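Local coordinates for protein phosphoribosylaminoimidazole-succinocarboxamide synthase (Pyrococcus horikoshii, PDB 3U55) that catalyses the ATP-dependent joining of L-aspartate to carboxyaminoimidazole ribonucleotide, giving SAICAR in de novo purine biosynthesis, at residues 21-27 with 76-82; 56-60 with 188-192; 99-104 with 116-120. One frame throughout, in Å; residues are numbered along the deposited sequence.

Contact 1: 21-27 with 76-82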
loop_
_atom_site.group_PDB
_atom_site.type_symbol
_atom_site.label_atom_id
_atom_site.label_comp_id
_atom_site.label_asym_id
_atom_site.label_seq_id
_atom_site.Cartn_x
_atom_site.Cartn_y
_atom_site.Cartn_z
ATOM N N ASP A 21 -7.702 1.001 33.582
ATOM C CA ASP A 21 -8.982 1.177 32.896
ATOM C C ASP A 21 -9.047 2.444 32.050
ATOM O O ASP A 21 -9.753 2.483 31.039
ATOM C CB ASP A 21 -10.131 1.195 33.909
ATOM C CG ASP A 21 -10.301 -0.127 34.630
ATOM O OD1 ASP A 21 -10.267 -0.127 35.879
ATOM O OD2 ASP A 21 -10.467 -1.164 33.949
ATOM N N LYS A 22 -8.323 3.477 32.474
ATOM C CA LYS A 22 -8.439 4.792 31.854
ATOM C C LYS A 22 -7.162 5.617 31.937
ATOM O O LYS A 22 -6.243 5.309 32.701
ATOM C CB LYS A 22 -9.622 5.571 32.456
ATOM C CG LYS A 22 -9.558 5.754 33.970
ATOM C CD LYS A 22 -10.758 6.527 34.511
ATOM C CE LYS A 22 -12.055 5.721 34.450
ATOM N NZ LYS A 22 -12.037 4.527 35.347
ATOM N N LEU A 23 -7.112 6.668 31.128
ATOM C CA LEU A 23 -6.016 7.625 31.171
ATOM C C LEU A 23 -6.492 9.004 30.726
ATOM O O LEU A 23 -7.640 9.174 30.307
ATOM C CB LEU A 23 -4.815 7.151 30.338
ATOM C CG LEU A 23 -4.897 7.001 28.815
ATOM C CD1 LEU A 23 -3.497 7.097 28.233
ATOM C CD2 LEU A 23 -5.553 5.679 28.416
ATOM N N ILE A 24 -5.608 9.985 30.847
ATOM C CA ILE A 24 -5.908 11.337 30.399
ATOM C C ILE A 24 -5.317 11.564 29.018
ATOM O O ILE A 24 -4.134 11.307 28.790
ATOM C CB ILE A 24 -5.366 12.405 31.384
ATOM C CG1 ILE A 24 -6.095 12.329 32.734
ATOM C CG2 ILE A 24 -5.431 13.815 30.760
ATOM C CD1 ILE A 24 -7.590 12.649 32.697
ATOM N N MET A 25 -6.151 12.026 28.097
ATOM C CA MET A 25 -5.662 12.522 26.823
ATOM C C MET A 25 -5.748 14.043 26.848
ATOM O O MET A 25 -6.838 14.607 26.963
ATOM C CB MET A 25 -6.461 11.951 25.655
ATOM C CG MET A 25 -5.971 12.413 24.284
ATOM S SD MET A 25 -6.780 11.510 22.942
ATOM C CE MET A 25 -8.463 12.085 23.093
ATOM N N GLU A 26 -4.591 14.688 26.743
ATOM C CA GLU A 26 -4.485 16.142 26.875
ATOM C C GLU A 26 -4.056 16.775 25.557
ATOM O O GLU A 26 -3.056 16.375 24.975
ATOM C CB GLU A 26 -3.496 16.489 27.990
ATOM C CG GLU A 26 -3.276 17.980 28.224
ATOM C CD GLU A 26 -2.165 18.247 29.218
ATOM O OE1 GLU A 26 -1.197 18.945 28.850
ATOM O OE2 GLU A 26 -2.254 17.748 30.361
ATOM N N PHE A 27 -4.825 17.759 25.094
ATOM C CA PHE A 27 -4.558 18.430 23.822
ATOM C C PHE A 27 -3.710 19.681 24.055
ATOM O O PHE A 27 -4.037 20.508 24.905
ATOM C CB PHE A 27 -5.869 18.813 23.136
ATOM C CG PHE A 27 -6.693 17.634 22.665
ATOM C CD1 PHE A 27 -6.815 17.360 21.309
ATOM C CD2 PHE A 27 -7.363 16.820 23.572
ATOM C CE1 PHE A 27 -7.585 16.286 20.860
ATOM C CE2 PHE A 27 -8.132 15.741 23.137
ATOM C CZ PHE A 27 -8.245 15.476 21.778
ATOM N N ASN A 76 -8.237 21.232 28.627
ATOM C CA ASN A 76 -8.047 20.526 27.360
ATOM C C ASN A 76 -7.844 19.027 27.566
ATOM O O ASN A 76 -7.173 18.374 26.761
ATOM C CB ASN A 76 -6.826 21.076 26.623
ATOM C CG ASN A 76 -6.945 22.548 26.292
ATOM O OD1 ASN A 76 -8.007 23.156 26.445
ATOM N ND2 ASN A 76 -5.847 23.129 25.824
ATOM N N ARG A 77 -8.423 18.496 28.639
ATOM C CA ARG A 77 -8.214 17.107 29.050
ATOM C C ARG A 77 -9.461 16.257 28.847
ATOM O O ARG A 77 -10.566 16.654 29.248
ATOM C CB ARG A 77 -7.804 17.040 30.529
ATOM C CG ARG A 77 -6.503 17.745 30.876
ATOM C CD ARG A 77 -6.238 17.680 32.376
ATOM N NE ARG A 77 -7.293 18.333 33.149
ATOM C CZ ARG A 77 -7.250 19.602 33.547
ATOM N NH1 ARG A 77 -6.204 20.359 33.245
ATOM N NH2 ARG A 77 -8.255 20.115 34.242
ATOM N N LEU A 78 -9.280 15.092 28.228
ATOM C CA LEU A 78 -10.334 14.098 28.100
ATOM C C LEU A 78 -9.928 12.868 28.898
ATOM O O LEU A 78 -8.749 12.532 28.971
ATOM C CB LEU A 78 -10.563 13.696 26.634
ATOM C CG LEU A 78 -10.950 14.714 25.555
ATOM C CD1 LEU A 78 -11.610 13.988 24.372
ATOM C CD2 LEU A 78 -11.872 15.786 26.103
ATOM N N ILE A 79 -10.911 12.212 29.505
ATOM C CA ILE A 79 -10.697 10.903 30.103
ATOM C C ILE A 79 -11.100 9.872 29.060
ATOM O O ILE A 79 -12.205 9.926 28.524
ATOM C CB ILE A 79 -11.509 10.696 31.387
ATOM C CG1 ILE A 79 -11.239 11.832 32.380
ATOM C CG2 ILE A 79 -11.144 9.355 32.028
ATOM C CD1 ILE A 79 -12.257 11.920 33.491
ATOM N N VAL A 80 -10.177 8.959 28.775
ATOM C CA VAL A 80 -10.339 7.966 27.721
ATOM C C VAL A 80 -10.037 6.567 28.254
ATOM O O VAL A 80 -9.284 6.406 29.219
ATOM C CB VAL A 80 -9.462 8.289 26.459
ATOM C CG1 VAL A 80 -9.874 9.624 25.831
ATOM C CG2 VAL A 80 -7.963 8.287 26.790
ATOM N N GLU A 81 -10.654 5.568 27.631
ATOM C CA GLU A 81 -10.457 4.165 27.969
ATOM C C GLU A 81 -9.060 3.708 27.543
ATOM O O GLU A 81 -8.607 4.034 26.441
ATOM C CB GLU A 81 -11.524 3.348 27.243
ATOM C CG GLU A 81 -11.558 1.871 27.567
ATOM C CD GLU A 81 -12.619 1.134 26.767
ATOM O OE1 GLU A 81 -13.226 1.747 25.859
ATOM O OE2 GLU A 81 -12.845 -0.059 27.047
ATOM N N LYS A 82 -8.372 2.975 28.417
ATOM C CA LYS A 82 -7.111 2.326 28.046
ATOM C C LYS A 82 -7.375 1.163 27.086
ATOM O O LYS A 82 -8.291 0.367 27.302
ATOM C CB LYS A 82 -6.345 1.829 29.284
ATOM C CG LYS A 82 -4.932 1.335 28.980
ATOM C CD LYS A 82 -4.190 0.846 30.220
ATOM C CE LYS A 82 -2.740 0.533 29.874
ATOM N NZ LYS A 82 -1.975 -0.056 31.012
HETATM O O HOH W 1 -9.943 -0.316 29.349
#
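Met25 and Leu78 face each other as a hydrogen-bonded pair where strands 22-27 and 77-81, the two central strands of a four-stranded antiparallel sheet, run side by side. Their backbones bond in both directions: Met25 N gives to Leu78 O at 2.8 Å, and Leu78 N to Met25 O almost straight (174°). Leu23 with Val80 repeats the pattern, and Phe27 N closes the far end on Asn76 O.

Met25 stands on the face with Leu23, Leu78 and Val80, which helix 45-62 partly covers through Val54 on Leu78. Its CB lies 4.1 Å from Val80 CG2. CG, anti to the backbone N (chi1 -179°), and SD carry the chain off the sheet into the interior, alongside Leu78, and the bend at chi3 (67°) turns CE against two methyls, Leu78 CD1 and Val80 CG1, each 3.9 Å from it. The Phe27 ring extends this apolar row, its CE2 meeting Leu78 CG at 3.9 Å.

On the reverse face Ile24 CD1 packs on Ile79 CG1, and the aliphatic parts of Glu26 and Arg77 run together. At the other end Lys82 N bonds Asp21 O at 3.0 Å, and a water joins Asp21 O to Lys82 O.

Contact 2: 56-60 with 188-192; sequences FFKLL and LADEI
Ile192 lays its CG2 methyl against Phe56, 3.5 Å from CD2, while its other branch carries CD1 against both Phe57 and Leu60. Thus one branched side chain from the loop joining strands 186-188 and 197-201 meets three residues of helix 45-62, a buried helix-to-loop packing within the SAICAR synthetase fold. No hydrogen bond links the two segments; just beyond them, Ser53 OG of the same helix bonds Ile192 N.

The fork of Ile192 follows from its first torsion (chi1 -56°): CG2 is anti to the backbone N and faces Phe56, whereas CG1 is anti to the carbonyl carbon and, with chi2 extended at 173°, sends CD1 toward the next helical turn. There CD1 meets Leu60 CD1 tip to tip at 3.5 Å, closer than usual for two methyls. In the conformer modelled here, Leu188 CD2 touches the same Leu60 methyl at 3.8 Å, the two leucines crossing at about a right angle.

Phe57 enters the bend of the loop, meeting residues 189 to 192. CE1 lies 4.0 Å from Ile192 CD1, and the ring turns its edge to Asp190 O, which lies in its plane 3.3 Å from CZ. That carbonyl also receives a weak hydrogen bond from His68 NE2, and the imidazole of His68 meets the Phe57 ring at a steep angle. An alanine at Phe57 would remove the whole ring and is likely to open a gap inside the loop, depriving Ile192 CD1 and the Asp190 carbonyl of their aromatic neighbour.

Phe56 also touches Leu160 and Leu164 of helix 143-165. Its edge too is turned to a carbonyl: Ile192 O lies in the ring plane, 3.3 Å from CD2.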
loop_
_atom_site.group_PDB
_atom_site.type_symbol
_atom_site.label_atom_id
_atom_site.label_comp_id
_atom_site.label_asym_id
_atom_site.label_seq_id
_atom_site.Cartn_x
_atom_site.Cartn_y
_atom_site.Cartn_z
ATOM N N PHE A 56 -17.498 15.106 18.144
ATOM C CA PHE A 56 -17.497 14.000 17.188
ATOM C C PHE A 56 -17.640 12.633 17.856
ATOM O O PHE A 56 -18.407 11.804 17.376
ATOM C CB PHE A 56 -16.267 14.043 16.277
ATOM C CG PHE A 56 -16.244 15.221 15.327
ATOM C CD1 PHE A 56 -17.328 15.488 14.487
ATOM C CD2 PHE A 56 -15.123 16.044 15.248
ATOM C CE1 PHE A 56 -17.298 16.571 13.595
ATOM C CE2 PHE A 56 -15.077 17.117 14.363
ATOM C CZ PHE A 56 -16.169 17.388 13.536
ATOM N N PHE A 57 -16.915 12.398 18.952
ATOM C CA PHE A 57 -17.039 11.128 19.693
ATOM C C PHE A 57 -18.468 10.878 20.161
ATOM O O PHE A 57 -18.977 9.762 20.036
ATOM C CB PHE A 57 -16.107 11.062 20.907
ATOM C CG PHE A 57 -14.646 10.868 20.568
ATOM C CD1 PHE A 57 -14.250 10.015 19.543
ATOM C CD2 PHE A 57 -13.663 11.518 21.317
ATOM C CE1 PHE A 57 -12.891 9.834 19.249
ATOM C CE2 PHE A 57 -12.306 11.343 21.034
ATOM C CZ PHE A 57 -11.919 10.503 19.998
ATOM N N LYS A 58 -19.104 11.911 20.711
ATOM C CA LYS A 58 -20.483 11.790 21.189
ATOM C C LYS A 58 -21.440 11.455 20.048
ATOM O O LYS A 58 -22.298 10.583 20.194
ATOM C CB LYS A 58 -20.925 13.062 21.919
ATOM C CG LYS A 58 -20.371 13.179 23.331
ATOM C CD LYS A 58 -20.691 14.541 23.933
ATOM C CE LYS A 58 -20.332 14.588 25.412
ATOM N NZ LYS A 58 -20.477 15.964 25.970
ATOM N N LEU A 59 -21.264 12.123 18.906
ATOM C CA LEU A 59 -22.072 11.844 17.713
ATOM C C LEU A 59 -21.922 10.390 17.238
ATOM O O LEU A 59 -22.915 9.709 16.955
ATOM C CB LEU A 59 -21.725 12.828 16.584
ATOM C CG LEU A 59 -22.298 12.580 15.183
ATOM C CD1 LEU A 59 -23.788 12.907 15.113
ATOM C CD2 LEU A 59 -21.522 13.404 14.158
ATOM N N LEU A 60 -20.681 9.914 17.163
ATOM C CA LEU A 60 -20.412 8.539 16.726
ATOM C C LEU A 60 -20.976 7.502 17.696
ATOM O O LEU A 60 -21.523 6.477 17.274
ATOM C CB LEU A 60 -18.911 8.338 16.503
ATOM C CG LEU A 60 -18.317 9.205 15.393
ATOM C CD1 LEU A 60 -16.807 9.068 15.375
ATOM C CD2 LEU A 60 -18.914 8.816 14.035
ATOM N N LEU A 188 -12.560 2.842 18.571
ATOM C CA LEU A 188 -11.990 4.050 17.972
ATOM C C LEU A 188 -11.284 4.884 19.039
ATOM O O LEU A 188 -11.866 5.183 20.091
ATOM C CB LEU A 188 -13.088 4.873 17.297
ATOM C CG LEU A 188 -12.620 6.127 16.565
ATOM C CD1 LEU A 188 -11.620 5.740 15.497
ATOM C CD2 LEU A 188 -13.798 6.881 15.964
ATOM N N ALA A 189 -10.035 5.255 18.768
ATOM C CA ALA A 189 -9.202 5.970 19.742
ATOM C C ALA A 189 -8.698 7.312 19.204
ATOM O O ALA A 189 -9.355 7.924 18.358
ATOM C CB ALA A 189 -8.040 5.080 20.193
ATOM N N ASP A 190 -7.549 7.769 19.713
ATOM C CA ASP A 190 -6.926 9.033 19.294
ATOM C C ASP A 190 -7.925 10.206 19.327
ATOM O O ASP A 190 -8.681 10.351 20.301
ATOM C CB ASP A 190 -6.224 8.888 17.922
ATOM C CG ASP A 190 -5.211 9.998 17.656
ATOM O OD1 ASP A 190 -5.353 10.712 16.640
ATOM O OD2 ASP A 190 -4.279 10.171 18.469
ATOM N N GLU A 191 -7.930 11.026 18.276
ATOM C CA GLU A 191 -8.732 12.252 18.232
ATOM C C GLU A 191 -9.471 12.376 16.905
ATOM O O GLU A 191 -9.152 11.675 15.938
ATOM C CB GLU A 191 -7.830 13.487 18.431
ATOM C CG GLU A 191 -6.914 13.782 17.240
ATOM C CD GLU A 191 -6.054 15.028 17.416
ATOM O OE1 GLU A 191 -6.584 16.159 17.352
ATOM O OE2 GLU A 191 -4.832 14.870 17.598
ATOM N N ILE A 192 -10.453 13.272 16.865
ATOM C CA ILE A 192 -11.098 13.662 15.611
ATOM C C ILE A 192 -11.212 15.179 15.639
ATOM O O ILE A 192 -12.005 15.733 16.404
ATOM C CB ILE A 192 -12.500 13.018 15.415
ATOM C CG1 ILE A 192 -12.428 11.490 15.497
ATOM C CG2 ILE A 192 -13.105 13.446 14.071
ATOM C CD1 ILE A 192 -13.785 10.808 15.487
#

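Contact 3: 99-104 with 116-120. With SO4 (sulfate ion), chain B; ACT (acetate ion), chain D.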
loop_
_atom_site.group_PDB
_atom_site.type_symbol
_atom_site.label_atom_id
_atom_site.label_comp_id
_atom_site.label_asym_id
_atom_site.label_seq_id
_atom_site.Cartn_x
_atom_site.Cartn_y
_atom_site.Cartn_z
ATOM N N SER A 99 -1.387 13.208 0.205
ATOM C CA SER A 99 -0.492 12.171 -0.332
ATOM C C SER A 99 -1.109 11.345 -1.464
ATOM O O SER A 99 -0.390 10.729 -2.247
ATOM C CB SER A 99 0.015 11.241 0.787
ATOM O OG SER A 99 -0.956 10.269 1.143
ATOM N N LEU A 100 -2.436 11.334 -1.553
ATOM C CA LEU A 100 -3.111 10.563 -2.598
ATOM C C LEU A 100 -2.714 11.029 -4.001
ATOM O O LEU A 100 -2.660 10.223 -4.934
ATOM C CB LEU A 100 -4.633 10.588 -2.422
ATOM C CG LEU A 100 -5.458 9.683 -3.353
ATOM C CD1 LEU A 100 -5.026 8.217 -3.272
ATOM C CD2 LEU A 100 -6.946 9.827 -3.060
ATOM N N LYS A 101 -2.434 12.324 -4.138
ATOM C CA LYS A 101 -1.997 12.906 -5.414
ATOM C C LYS A 101 -0.684 12.313 -5.928
ATOM O O LYS A 101 -0.372 12.429 -7.110
ATOM C CB LYS A 101 -1.846 14.427 -5.287
ATOM C CG LYS A 101 -3.148 15.183 -5.009
ATOM C CD LYS A 101 -2.922 16.695 -4.951
ATOM C CE LYS A 101 -1.945 17.080 -3.840
ATOM N NZ LYS A 101 -1.883 18.551 -3.637
ATOM N N LYS A 102 0.082 11.693 -5.032
ATOM C CA LYS A 102 1.342 11.050 -5.394
ATOM C C LYS A 102 1.166 9.547 -5.623
ATOM O O LYS A 102 2.121 8.840 -5.949
ATOM C CB LYS A 102 2.407 11.322 -4.321
ATOM C CG LYS A 102 2.842 12.784 -4.232
ATOM C CD LYS A 102 3.543 13.090 -2.912
ATOM N N ARG A 103 -0.061 9.062 -5.466
ATOM C CA ARG A 103 -0.343 7.648 -5.651
ATOM C C ARG A 103 -1.239 7.377 -6.856
ATOM O O ARG A 103 -1.055 6.379 -7.550
ATOM C CB ARG A 103 -0.961 7.056 -4.387
ATOM C CG ARG A 103 -0.720 5.571 -4.244
ATOM C CD ARG A 103 -1.227 5.058 -2.909
ATOM N NE ARG A 103 -0.575 5.710 -1.780
ATOM C CZ ARG A 103 0.571 5.314 -1.234
ATOM N NH1 ARG A 103 1.228 4.257 -1.708
ATOM N NH2 ARG A 103 1.067 5.987 -0.210
ATOM N N LEU A 104 -2.206 8.268 -7.082
ATOM C CA LEU A 104 -3.102 8.217 -8.234
ATOM C C LEU A 104 -3.017 9.549 -8.981
ATOM O O LEU A 104 -2.998 10.604 -8.346
ATOM C CB LEU A 104 -4.551 7.957 -7.792
ATOM C CG LEU A 104 -4.883 6.586 -7.179
ATOM C CD1 LEU A 104 -6.355 6.506 -6.829
ATOM C CD2 LEU A 104 -4.506 5.451 -8.129
ATOM N N ILE A 116 -11.898 5.792 -0.490
ATOM C CA ILE A 116 -10.668 4.993 -0.424
ATOM C C ILE A 116 -10.287 4.821 1.051
ATOM O O ILE A 116 -10.364 5.771 1.825
ATOM C CB ILE A 116 -9.504 5.687 -1.195
ATOM C CG1 ILE A 116 -9.739 5.605 -2.706
ATOM C CG2 ILE A 116 -8.139 5.072 -0.824
ATOM C CD1 ILE A 116 -8.765 6.438 -3.540
ATOM N N VAL A 117 -9.893 3.615 1.441
ATOM C CA VAL A 117 -9.356 3.395 2.796
ATOM C C VAL A 117 -7.907 2.958 2.655
ATOM O O VAL A 117 -7.600 2.047 1.879
ATOM C CB VAL A 117 -10.169 2.337 3.600
ATOM C CG1 VAL A 117 -9.591 2.148 5.019
ATOM C CG2 VAL A 117 -11.641 2.732 3.682
ATOM N N GLU A 118 -7.019 3.638 3.380
ATOM C CA GLU A 118 -5.597 3.324 3.358
ATOM C C GLU A 118 -5.143 2.972 4.759
ATOM O O GLU A 118 -5.564 3.601 5.737
ATOM C CB GLU A 118 -4.771 4.506 2.840
ATOM C CG GLU A 118 -5.054 4.876 1.384
ATOM C CD GLU A 118 -4.470 6.224 0.985
ATOM O OE1 GLU A 118 -3.981 6.975 1.857
ATOM O OE2 GLU A 118 -4.523 6.551 -0.215
ATOM N N LEU A 119 -4.298 1.951 4.852
ATOM C CA LEU A 119 -3.706 1.565 6.134
ATOM C C LEU A 119 -2.246 1.977 6.151
ATOM O O LEU A 119 -1.518 1.730 5.186
ATOM C CB LEU A 119 -3.808 0.050 6.338
ATOM C CG LEU A 119 -5.210 -0.563 6.217
ATOM C CD1 LEU A 119 -5.147 -2.090 6.220
ATOM C CD2 LEU A 119 -6.095 -0.062 7.351
ATOM N N TYR A 120 -1.831 2.606 7.248
ATOM C CA TYR A 120 -0.441 2.999 7.448
ATOM C C TYR A 120 0.085 2.353 8.711
ATOM O O TYR A 120 -0.583 2.332 9.741
ATOM C CB TYR A 120 -0.281 4.520 7.517
ATOM C CG TYR A 120 -0.588 5.187 6.204
ATOM C CD1 TYR A 120 0.421 5.423 5.268
ATOM C CD2 TYR A 120 -1.896 5.560 5.881
ATOM C CE1 TYR A 120 0.144 6.010 4.046
ATOM C CE2 TYR A 120 -2.186 6.155 4.662
ATOM C CZ TYR A 120 -1.159 6.381 3.752
ATOM O OH TYR A 120 -1.438 6.962 2.542
HETATM S S SO4 B . -1.911 12.755 3.834
HETATM O O1 SO4 B . -2.744 12.962 2.664
HETATM O O2 SO4 B . -2.379 13.575 4.946
HETATM O O3 SO4 B . -1.962 11.334 4.180
HETATM O O4 SO4 B . -0.539 13.141 3.528
HETATM C C ACT D . 4.187 4.968 1.165
HETATM O O ACT D . 3.507 4.201 0.454
HETATM O OXT ACT D . 4.130 4.751 2.392
HETATM C CH3 ACT D . 5.010 6.079 0.582
HETATM O O HOH W 2 -1.938 7.927 -0.734
#
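Leu100 and Ile116 make the apolar part of this contact, meeting end to end by their methyls with Leu100 CD2 3.9 Å from Ile116 CD1. Leu104 CD1 approaches that same isoleucine methyl at 4.1 Å, so two leucines of the 99-104 turn converge on one side chain of strand 116-120.

The polar part has no direct hydrogen bond between the segments and relies on a water. It accepts from Arg103 NE at 2.8 Å, in the guanidinium plane, and, less surely, donates to Glu118 OE2; Ser99 OG is a third partner at 3.2 Å. Within the strand, Tyr120 OH donates to Glu118 OE1 at 2.6 Å, arriving from above the carboxylate plane, and Arg93 NH1 forms a salt bridge to the same oxygen. The two partners of OE1 help fix the turn of the carboxylate.

CG anti to the backbone N (chi1 -154°) and a bend at chi3 bring the Arg103 guanidinium to the side of Glu118 and Tyr120. Both NH1 and NH2 give to one acetate oxygen, O, at 3.1 Å, forming a fork on the guanidinium edge, and NH1 also bonds Met130 O of the second subunit. His135 of that subunit packs on Arg103, Ile116 and Glu118.

On the sulfate side, Ser99 N donates to O1 at 2.8 Å (164°), while Arg93 and Arg198 supply further donors. A backbone N-H at a short 3-10 turn, joined by arginines around a tetrahedral anion, is typical of a phosphate-binding site; although the ion probably comes from the crystallisation liquor, it probably marks where the 5'-phosphate of carboxyaminoimidazole ribonucleotide sits, as in related SAICAR synthetases, here beside the dimer interface.

Contacts 1 and 2 adjoin, their centres 12 Å apart, and their segments alternate along the chain. Met25 CE lies 3.3 Å from Asp190 O and Phe27 CE1 3.7 Å from Glu191 OE1, so the loop 188-192 rests on strand 22-27 as well as on helix 45-62; Lys13 of the neighbouring strand bridges to Asp190 and Glu191. Contact 3 stands apart, nested in the sequence loop of contact 2: its nearest atoms are about 17 Å from contact 1, across the middle of the chain, and about 11 Å from contact 2. It alone of the three meets the second subunit and the bound ions, and its sulfate probably marks the substrate phosphate site.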